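Local coordinates for protein aromatic-L-amino-acid decarboxylase (Catharanthus roseus, PDB 6EEW) that catalyses the pyridoxal 5'-phosphate-dependent decarboxylation of L-tryptophan to tryptamine and of L-5-hydroxytryptophan to serotonin, working as a homodimer, at residues Lys193-Gly198 with Ala248-Leu253; Thr204-Thr209 with Asn218-Ile223; Met241-Val246 with Asn278-Trp283. All coordinates share one frame; numbering follows the deposited sequence.

In the fold
Followed from its N-terminal side, this region begins with strand 194-199, then turns through helix 206-212 into strand 220-223, which lies next to 194-199 at one border of the seven-stranded mixed sheet. Contact 2 closes this short excursion by setting the helix on the strand that follows it. Helix 235-247 comes next and leads into strand 251-258, which pairs with the other border of 194-199 in contact 1; contact 2 is therefore nested inside the loop that contact 1 closes. Contact 3 opens within that loop and closes beyond it, joining helix 235-247 to the end of helix 270-280, so contacts 1 and 3 cross. Asp245 of contact 3 is hydrogen-bonded to Tyr197 and salt-bridged to Arg221 of contact 2.

Contact 1: residues Lys193-Gly198 with Ala248-Leu253; sequences KLVCYG and AGYVPL
Gly249 and Tyr250 bring the chain alongside Lys193 and into a parallel strand pairing within the mixed sheet of the pyridoxal-phosphate-dependent decarboxylase domain. Gly249, with phi 94°, ends the preceding helix in a Schellman motif, and its carbonyl lies near the aliphatic CD of Lys193. Tyr250 then sets its CB 3.6 Å from CG2 of Val195, while the edge of its ring meets the backbone oxygen of Lys193. Val251 is gripped at both backbone polar atoms: its N donates almost straight to Lys193 O (2.8 Å, 176° at the hydrogen), and its O accepts from Val195 N (2.9 Å). Beside this pairing, Leu194 CD2 packs against Val251 CB at 3.8 Å, the two side chains pointing the same way. On the face that carries Val195, Pro252 lies at the edge of the Tyr197 ring, its CB 3.6 Å from CE1. Val195 CG1 rests on one face of that ring, towards the rim, and the hydroxyl is hydrogen-bonded to Asp245 of helix 235-247. Replacing Tyr197 by an alanine would probably leave Pro252 and Val195 CG1 without this ring to pack on and Asp245 without the hydroxyl. Leu253 follows, its N donating to Val195 O; with CG anti to the backbone N (chi1 -179°), it lays CD2 3.7 Å from Leu194 CB.

Contact 2: residues Thr204-Thr209 with Asn218-Ile223; sequences TMFPKT and NNIRLI
Pro207 and Ile220 form the closer part of this contact, in which the first turn of helix 206-212 rests on the strand that completes its beta-alpha-beta unit. The outer methyl of Ile220, CD1, comes within 3.6 Å of Pro207 O. Its CG2 branch, anti to the backbone N, meets the pyrrolidine ring at CB, 4.0 Å away, so both branches of the isoleucine engage the same proline. Leu222 marks the transition, crossing Pro207 at about a right angle with Leu222 CD2 4.0 Å from Pro207 CG. Packing is looser at Phe206, where the same leucine methyl, Leu222 CD2, stands 4.3 Å from Phe206 CD2, at the ring's edge. The phenyl group approaches Ile220 obliquely, Phe206 CE2 lying 4.3 Å from Ile220 CG2, and Arg221 O also lies at its edge. Arg221, whose CB points away from the helix, forms a salt bridge with Asp245 of helix 235-247. Leu222 also touches His203, a residue that binds L-tryptophan. Phe206 packs on Cys196 of strand 194-199 and Pro207 on Thr344 of the second subunit; helix 206-212 thus packs on strands 194-199 and 220-223 and also meets the second subunit, while Ile223 packs on helix 235-247.

Contact 3: residues Met241-Val246 with Asn278-Trp283; sequences MVEDDV and NEFGIW
Val242 and Phe280 make the principal apolar contact, a CH-pi interaction in which CG1 of the valine stands over one face of the ring. Val242 CG1 lies 3.6 Å from the centroid of the Phe280 ring and only 18° off the normal. With CG1 anti to the backbone N (chi1 172°), Val242 directs this branch at the ring, leaving CG2 to meet Ile282 tip to tip, 3.9 Å from CD1. Glu279 CG lies over the opposite face, so the phenyl group is sandwiched between a valine methyl and a glutamate methylene. Val246, one turn after Val242, adds a more distant approach from Val246 CG2 to Phe280 CD1 at 4.5 Å. These contacts join helix 235-247 to the C-terminal end of helix 270-280, two helices that flank strand 251-258 in the chain. Gly281 ends the second helix in a Schellman motif with positive phi (67°), and Pro252 of the strand packs against Val242, Val246 and Ile282. Polar groups gather at the far end of the ring. Glu243 crosses Phe280 at about a right angle, placing Glu243 CG 3.4 Å from Phe280 CZ and OE2 in the plane of the ring at its edge, 3.5 Å from CZ. Its carboxylate and that of Glu279 approach to 4.6 Å between their OE2 atoms; Arg239 forms salt bridges with both, which probably offsets their mutual repulsion.

Contact 1: residues Lys193-Gly198 with Ala248-Leu253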
loop_
_atom_site.group_PDB
_atom_site.type_symbol
_atom_site.label_atom_id
_atom_site.label_comp_id
_atom_site.label_asym_id
_atom_site.label_seq_id
_atom_site.Cartn_x
_atom_site.Cartn_y
_atom_site.Cartn_z
ATOM N N LYS A 193 -11.779 26.472 -9.395
ATOM C CA LYS A 193 -11.424 27.584 -8.518
ATOM C C LYS A 193 -10.512 27.185 -7.367
ATOM O O LYS A 193 -9.957 28.070 -6.708
ATOM C CB LYS A 193 -12.693 28.213 -7.931
ATOM C CG LYS A 193 -13.605 28.793 -8.979
ATOM C CD LYS A 193 -14.864 29.395 -8.385
ATOM C CE LYS A 193 -15.737 29.977 -9.483
ATOM N NZ LYS A 193 -16.961 30.636 -8.954
ATOM N N LEU A 194 -10.354 25.889 -7.102
ATOM C CA LEU A 194 -9.698 25.422 -5.883
ATOM C C LEU A 194 -8.182 25.476 -6.038
ATOM O O LEU A 194 -7.620 24.886 -6.970
ATOM C CB LEU A 194 -10.163 24.006 -5.556
ATOM C CG LEU A 194 -11.685 23.828 -5.598
ATOM C CD1 LEU A 194 -12.090 22.451 -5.080
ATOM C CD2 LEU A 194 -12.411 24.937 -4.844
ATOM N N VAL A 195 -7.516 26.172 -5.121
ATOM C CA VAL A 195 -6.073 26.370 -5.179
ATOM C C VAL A 195 -5.416 25.613 -4.037
ATOM O O VAL A 195 -5.890 25.652 -2.894
ATOM C CB VAL A 195 -5.703 27.862 -5.119
ATOM C CG1 VAL A 195 -4.183 28.038 -5.176
ATOM C CG2 VAL A 195 -6.375 28.593 -6.256
ATOM N N CYS A 196 -4.321 24.928 -4.348
ATOM C CA CYS A 196 -3.526 24.216 -3.364
ATOM C C CYS A 196 -2.173 24.901 -3.253
ATOM O O CYS A 196 -1.639 25.388 -4.255
ATOM C CB CYS A 196 -3.317 22.749 -3.752
ATOM S SG CYS A 196 -4.806 21.733 -3.798
ATOM N N TYR A 197 -1.622 24.927 -2.035
ATOM C CA TYR A 197 -0.376 25.618 -1.734
ATOM C C TYR A 197 0.624 24.641 -1.121
ATOM O O TYR A 197 0.259 23.807 -0.284
ATOM C CB TYR A 197 -0.618 26.798 -0.777
ATOM C CG TYR A 197 -1.694 27.775 -1.230
ATOM C CD1 TYR A 197 -3.024 27.589 -0.884
ATOM C CD2 TYR A 197 -1.370 28.893 -1.984
ATOM C CE1 TYR A 197 -4.006 28.485 -1.294
ATOM C CE2 TYR A 197 -2.343 29.800 -2.396
ATOM C CZ TYR A 197 -3.658 29.590 -2.046
ATOM O OH TYR A 197 -4.621 30.484 -2.457
ATOM N N GLY A 198 1.872 24.711 -1.577
ATOM C CA GLY A 198 2.943 23.931 -0.972
ATOM C C GLY A 198 4.275 24.635 -1.116
ATOM O O GLY A 198 4.485 25.406 -2.054
ATOM N N ALA A 248 -8.699 37.463 -6.854
ATOM C CA ALA A 248 -8.949 37.021 -8.220
ATOM C C ALA A 248 -10.083 36.017 -8.315
ATOM O O ALA A 248 -10.310 35.477 -9.400
ATOM C CB ALA A 248 -7.683 36.417 -8.833
ATOM N N GLY A 249 -10.761 35.720 -7.211
ATOM C CA GLY A 249 -11.921 34.858 -7.240
ATOM C C GLY A 249 -11.674 33.391 -6.971
ATOM O O GLY A 249 -12.634 32.608 -7.019
ATOM N N TYR A 250 -10.430 32.984 -6.720
ATOM C CA TYR A 250 -10.141 31.585 -6.449
ATOM C C TYR A 250 -10.526 31.228 -5.019
ATOM O O TYR A 250 -10.776 32.091 -4.171
ATOM C CB TYR A 250 -8.658 31.287 -6.682
ATOM C CG TYR A 250 -8.259 31.420 -8.124
ATOM C CD1 TYR A 250 -7.981 32.667 -8.668
ATOM C CD2 TYR A 250 -8.192 30.310 -8.957
ATOM C CE1 TYR A 250 -7.632 32.810 -10.003
ATOM C CE2 TYR A 250 -7.835 30.441 -10.287
ATOM C CZ TYR A 250 -7.560 31.693 -10.806
ATOM O OH TYR A 250 -7.211 31.829 -12.130
ATOM N N VAL A 251 -10.571 29.929 -4.757
ATOM C CA VAL A 251 -10.918 29.400 -3.442
ATOM C C VAL A 251 -9.709 28.663 -2.882
ATOM O O VAL A 251 -9.374 27.566 -3.361
ATOM C CB VAL A 251 -12.162 28.506 -3.521
ATOM C CG1 VAL A 251 -12.396 27.816 -2.208
ATOM C CG2 VAL A 251 -13.366 29.371 -3.859
ATOM N N PRO A 252 -9.011 29.241 -1.901
ATOM C CA PRO A 252 -7.897 28.533 -1.253
ATOM C C PRO A 252 -8.387 27.305 -0.503
ATOM O O PRO A 252 -9.251 27.388 0.375
ATOM C CB PRO A 252 -7.316 29.583 -0.295
ATOM C CG PRO A 252 -7.836 30.916 -0.785
ATOM C CD PRO A 252 -9.192 30.601 -1.369
ATOM N N LEU A 253 -7.765 26.170 -0.790
ATOM C CA LEU A 253 -8.306 24.875 -0.411
ATOM C C LEU A 253 -7.387 24.100 0.513
ATOM O O LEU A 253 -7.833 23.588 1.551
ATOM C CB LEU A 253 -8.545 24.060 -1.683
ATOM C CG LEU A 253 -9.126 22.659 -1.556
ATOM C CD1 LEU A 253 -10.626 22.688 -1.286
ATOM C CD2 LEU A 253 -8.789 21.867 -2.808
#

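Contact 2: residues Thr204-Thr209 with Asn218-Ile223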
loop_
_atom_site.group_PDB
_atom_site.type_symbol
_atom_site.label_atom_id
_atom_site.label_comp_id
_atom_site.label_asym_id
_atom_site.label_seq_id
_atom_site.Cartn_x
_atom_site.Cartn_y
_atom_site.Cartn_z
ATOM N N THR A 204 8.340 17.720 -5.666
ATOM C CA THR A 204 8.373 16.455 -6.384
ATOM C C THR A 204 7.170 15.571 -6.105
ATOM O O THR A 204 6.680 14.903 -7.021
ATOM C CB THR A 204 9.638 15.671 -6.019
ATOM O OG1 THR A 204 10.751 16.564 -5.901
ATOM C CG2 THR A 204 9.942 14.636 -7.086
ATOM N N MET A 205 6.662 15.578 -4.879
ATOM C CA MET A 205 5.569 14.708 -4.457
ATOM C C MET A 205 4.237 15.431 -4.350
ATOM O O MET A 205 3.207 14.907 -4.782
ATOM C CB MET A 205 5.932 14.070 -3.104
ATOM C CG MET A 205 4.820 13.306 -2.381
ATOM S SD MET A 205 3.754 14.310 -1.317
ATOM C CE MET A 205 4.922 14.892 -0.086
ATOM N N PHE A 206 4.265 16.650 -3.815
ATOM C CA PHE A 206 3.038 17.390 -3.522
ATOM C C PHE A 206 2.276 17.795 -4.781
ATOM O O PHE A 206 1.049 17.582 -4.837
ATOM C CB PHE A 206 3.406 18.596 -2.653
ATOM C CG PHE A 206 2.362 19.656 -2.597
ATOM C CD1 PHE A 206 1.204 19.487 -1.850
ATOM C CD2 PHE A 206 2.528 20.813 -3.333
ATOM C CE1 PHE A 206 0.236 20.493 -1.819
ATOM C CE2 PHE A 206 1.570 21.823 -3.312
ATOM C CZ PHE A 206 0.422 21.660 -2.554
ATOM N N PRO A 207 2.902 18.387 -5.798
ATOM C CA PRO A 207 2.154 18.698 -7.029
ATOM C C PRO A 207 1.572 17.468 -7.710
ATOM O O PRO A 207 0.450 17.510 -8.238
ATOM C CB PRO A 207 3.208 19.385 -7.910
ATOM C CG PRO A 207 4.273 19.883 -6.923
ATOM C CD PRO A 207 4.296 18.865 -5.839
ATOM N N LYS A 208 2.335 16.379 -7.755
ATOM C CA LYS A 208 1.815 15.145 -8.327
ATOM C C LYS A 208 0.526 14.747 -7.629
ATOM O O LYS A 208 -0.478 14.421 -8.276
ATOM C CB LYS A 208 2.859 14.036 -8.204
ATOM C CG LYS A 208 2.336 12.639 -8.524
ATOM C CD LYS A 208 3.444 11.624 -8.442
ATOM C CE LYS A 208 2.939 10.219 -8.701
ATOM N NZ LYS A 208 4.084 9.270 -8.750
ATOM N N THR A 209 0.539 14.783 -6.300
ATOM C CA THR A 209 -0.654 14.468 -5.524
ATOM C C THR A 209 -1.811 15.391 -5.885
ATOM O O THR A 209 -2.931 14.933 -6.129
ATOM C CB THR A 209 -0.336 14.549 -4.031
ATOM O OG1 THR A 209 0.549 13.478 -3.684
ATOM C CG2 THR A 209 -1.598 14.408 -3.217
ATOM N N ASN A 218 -2.849 24.936 -13.217
ATOM C CA ASN A 218 -2.511 26.284 -12.787
ATOM C C ASN A 218 -2.974 26.616 -11.375
ATOM O O ASN A 218 -2.656 27.706 -10.887
ATOM C CB ASN A 218 -3.089 27.308 -13.766
ATOM C CG ASN A 218 -2.339 27.344 -15.070
ATOM O OD1 ASN A 218 -1.139 27.061 -15.106
ATOM N ND2 ASN A 218 -3.033 27.686 -16.157
ATOM N N ASN A 219 -3.696 25.727 -10.698
ATOM C CA ASN A 219 -4.136 25.989 -9.336
ATOM C C ASN A 219 -3.279 25.270 -8.298
ATOM O O ASN A 219 -3.674 25.180 -7.128
ATOM C CB ASN A 219 -5.608 25.608 -9.169
ATOM C CG ASN A 219 -6.531 26.494 -9.981
ATOM O OD1 ASN A 219 -6.097 27.469 -10.589
ATOM N ND2 ASN A 219 -7.820 26.182 -9.957
ATOM N N ILE A 220 -2.120 24.762 -8.706
ATOM C CA ILE A 220 -1.131 24.158 -7.821
ATOM C C ILE A 220 -0.005 25.171 -7.678
ATOM O O ILE A 220 0.702 25.443 -8.653
ATOM C CB ILE A 220 -0.608 22.832 -8.386
ATOM C CG1 ILE A 220 -1.754 21.838 -8.600
ATOM C CG2 ILE A 220 0.442 22.235 -7.469
ATOM C CD1 ILE A 220 -1.320 20.517 -9.242
ATOM N N ARG A 221 0.147 25.764 -6.487
ATOM C CA ARG A 221 1.042 26.900 -6.270
ATOM C C ARG A 221 2.158 26.544 -5.293
ATOM O O ARG A 221 1.891 26.143 -4.150
ATOM C CB ARG A 221 0.244 28.115 -5.799
ATOM C CG ARG A 221 -0.911 28.456 -6.755
ATOM C CD ARG A 221 -1.428 29.867 -6.541
ATOM N NE ARG A 221 -0.388 30.851 -6.813
ATOM C CZ ARG A 221 -0.417 32.102 -6.370
ATOM N NH1 ARG A 221 -1.436 32.518 -5.632
ATOM N NH2 ARG A 221 0.574 32.939 -6.661
ATOM N N LEU A 222 3.407 26.696 -5.746
ATOM C CA LEU A 222 4.586 26.508 -4.905
ATOM C C LEU A 222 5.039 27.849 -4.319
ATOM O O LEU A 222 5.382 28.781 -5.057
ATOM C CB LEU A 222 5.722 25.879 -5.711
ATOM C CG LEU A 222 5.612 24.491 -6.347
ATOM C CD1 LEU A 222 6.961 24.169 -6.982
ATOM C CD2 LEU A 222 5.216 23.424 -5.342
ATOM N N ILE A 223 5.079 27.929 -2.996
ATOM C CA ILE A 223 5.474 29.134 -2.274
ATOM C C ILE A 223 6.991 29.280 -2.331
ATOM O O ILE A 223 7.723 28.425 -1.810
ATOM C CB ILE A 223 4.969 29.097 -0.829
ATOM C CG1 ILE A 223 3.479 28.787 -0.811
ATOM C CG2 ILE A 223 5.192 30.436 -0.177
ATOM C CD1 ILE A 223 3.003 28.268 0.519
#

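Contact 3: residues Met241-Val246 with Asn278-Trp283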
loop_
_atom_site.group_PDB
_atom_site.type_symbol
_atom_site.label_atom_id
_atom_site.label_comp_id
_atom_site.label_asym_id
_atom_site.label_seq_id
_atom_site.Cartn_x
_atom_site.Cartn_y
_atom_site.Cartn_z
ATOM N N MET A 241 0.044 35.552 -1.041
ATOM C CA MET A 241 -0.455 34.690 -2.114
ATOM C C MET A 241 -1.936 34.375 -1.932
ATOM O O MET A 241 -2.723 34.456 -2.884
ATOM C CB MET A 241 0.368 33.401 -2.182
ATOM C CG MET A 241 1.837 33.605 -2.553
ATOM S SD MET A 241 2.832 32.105 -2.387
ATOM C CE MET A 241 2.045 31.034 -3.595
ATOM N N VAL A 242 -2.333 33.996 -0.719
ATOM C CA VAL A 242 -3.723 33.627 -0.469
ATOM C C VAL A 242 -4.645 34.806 -0.736
ATOM O O VAL A 242 -5.711 34.656 -1.346
ATOM C CB VAL A 242 -3.890 33.099 0.968
ATOM C CG1 VAL A 242 -5.364 32.903 1.295
ATOM C CG2 VAL A 242 -3.118 31.790 1.159
ATOM N N GLU A 243 -4.250 36.002 -0.306
ATOM C CA GLU A 243 -5.142 37.143 -0.470
ATOM C C GLU A 243 -5.236 37.569 -1.930
ATOM O O GLU A 243 -6.299 38.020 -2.381
ATOM C CB GLU A 243 -4.687 38.286 0.439
ATOM C CG GLU A 243 -4.926 37.947 1.912
ATOM C CD GLU A 243 -4.427 39.008 2.881
ATOM O OE1 GLU A 243 -3.480 39.748 2.526
ATOM O OE2 GLU A 243 -4.970 39.086 4.008
ATOM N N ASP A 244 -4.144 37.430 -2.689
ATOM C CA ASP A 244 -4.238 37.686 -4.121
ATOM C C ASP A 244 -5.141 36.662 -4.798
ATOM O O ASP A 244 -5.922 37.010 -5.694
ATOM C CB ASP A 244 -2.843 37.705 -4.745
ATOM C CG ASP A 244 -2.013 38.907 -4.281
ATOM O OD1 ASP A 244 -2.582 39.822 -3.644
ATOM O OD2 ASP A 244 -0.792 38.938 -4.546
ATOM N N ASP A 245 -5.077 35.398 -4.364
ATOM C CA ASP A 245 -5.956 34.389 -4.942
ATOM C C ASP A 245 -7.414 34.680 -4.623
ATOM O O ASP A 245 -8.291 34.498 -5.477
ATOM C CB ASP A 245 -5.575 33.001 -4.441
ATOM C CG ASP A 245 -4.322 32.489 -5.089
ATOM O OD1 ASP A 245 -4.059 32.882 -6.249
ATOM O OD2 ASP A 245 -3.605 31.692 -4.449
ATOM N N VAL A 246 -7.692 35.110 -3.393
ATOM C CA VAL A 246 -9.057 35.462 -3.020
ATOM C C VAL A 246 -9.541 36.646 -3.843
ATOM O O VAL A 246 -10.703 36.692 -4.266
ATOM C CB VAL A 246 -9.144 35.754 -1.511
ATOM C CG1 VAL A 246 -10.449 36.478 -1.178
ATOM C CG2 VAL A 246 -9.048 34.468 -0.729
ATOM N N ASN A 278 -6.582 28.559 9.280
ATOM C CA ASN A 278 -7.844 28.831 9.959
ATOM C C ASN A 278 -8.480 30.105 9.434
ATOM O O ASN A 278 -9.684 30.136 9.153
ATOM C CB ASN A 278 -7.634 28.934 11.469
ATOM C CG ASN A 278 -7.353 27.598 12.120
ATOM O OD1 ASN A 278 -6.258 27.049 12.000
ATOM N ND2 ASN A 278 -8.342 27.074 12.836
ATOM N N GLU A 279 -7.688 31.163 9.266
ATOM C CA GLU A 279 -8.288 32.428 8.852
ATOM C C GLU A 279 -8.967 32.315 7.498
ATOM O O GLU A 279 -10.065 32.851 7.303
ATOM C CB GLU A 279 -7.245 33.538 8.810
ATOM C CG GLU A 279 -7.765 34.822 8.161
ATOM C CD GLU A 279 -6.736 35.939 8.208
ATOM O OE1 GLU A 279 -5.667 35.701 8.822
ATOM O OE2 GLU A 279 -6.986 37.037 7.639
ATOM N N PHE A 280 -8.356 31.612 6.549
ATOM C CA PHE A 280 -8.905 31.614 5.199
ATOM C C PHE A 280 -9.664 30.339 4.853
ATOM O O PHE A 280 -10.005 30.141 3.684
ATOM C CB PHE A 280 -7.794 31.859 4.178
ATOM C CG PHE A 280 -7.248 33.253 4.203
ATOM C CD1 PHE A 280 -7.936 34.278 3.596
ATOM C CD2 PHE A 280 -6.056 33.537 4.842
ATOM C CE1 PHE A 280 -7.443 35.579 3.612
ATOM C CE2 PHE A 280 -5.556 34.834 4.870
ATOM C CZ PHE A 280 -6.255 35.857 4.251
ATOM N N GLY A 281 -9.990 29.507 5.844
ATOM C CA GLY A 281 -10.715 28.276 5.583
ATOM C C GLY A 281 -9.940 27.252 4.790
ATOM O O GLY A 281 -10.539 26.413 4.115
ATOM N N ILE A 282 -8.621 27.309 4.852
ATOM C CA ILE A 282 -7.744 26.386 4.147
ATOM C C ILE A 282 -7.502 25.169 5.021
ATOM O O ILE A 282 -7.152 25.300 6.199
ATOM C CB ILE A 282 -6.416 27.074 3.795
ATOM C CG1 ILE A 282 -6.681 28.304 2.915
ATOM C CG2 ILE A 282 -5.441 26.077 3.180
ATOM C CD1 ILE A 282 -5.521 29.272 2.822
ATOM N N TRP A 283 -7.660 23.983 4.445
ATOM C CA TRP A 283 -7.279 22.761 5.137
ATOM C C TRP A 283 -5.766 22.684 5.198
ATOM O O TRP A 283 -5.102 22.681 4.161
ATOM C CB TRP A 283 -7.817 21.538 4.413
ATOM C CG TRP A 283 -7.458 20.252 5.064
ATOM C CD1 TRP A 283 -6.202 19.807 5.381
ATOM C CD2 TRP A 283 -8.348 19.184 5.383
ATOM N NE1 TRP A 283 -6.268 18.549 5.927
ATOM C CE2 TRP A 283 -7.575 18.141 5.928
ATOM C CE3 TRP A 283 -9.731 19.013 5.277
ATOM C CZ2 TRP A 283 -8.137 16.961 6.379
ATOM C CZ3 TRP A 283 -10.284 17.839 5.721
ATOM C CH2 TRP A 283 -9.494 16.829 6.264
#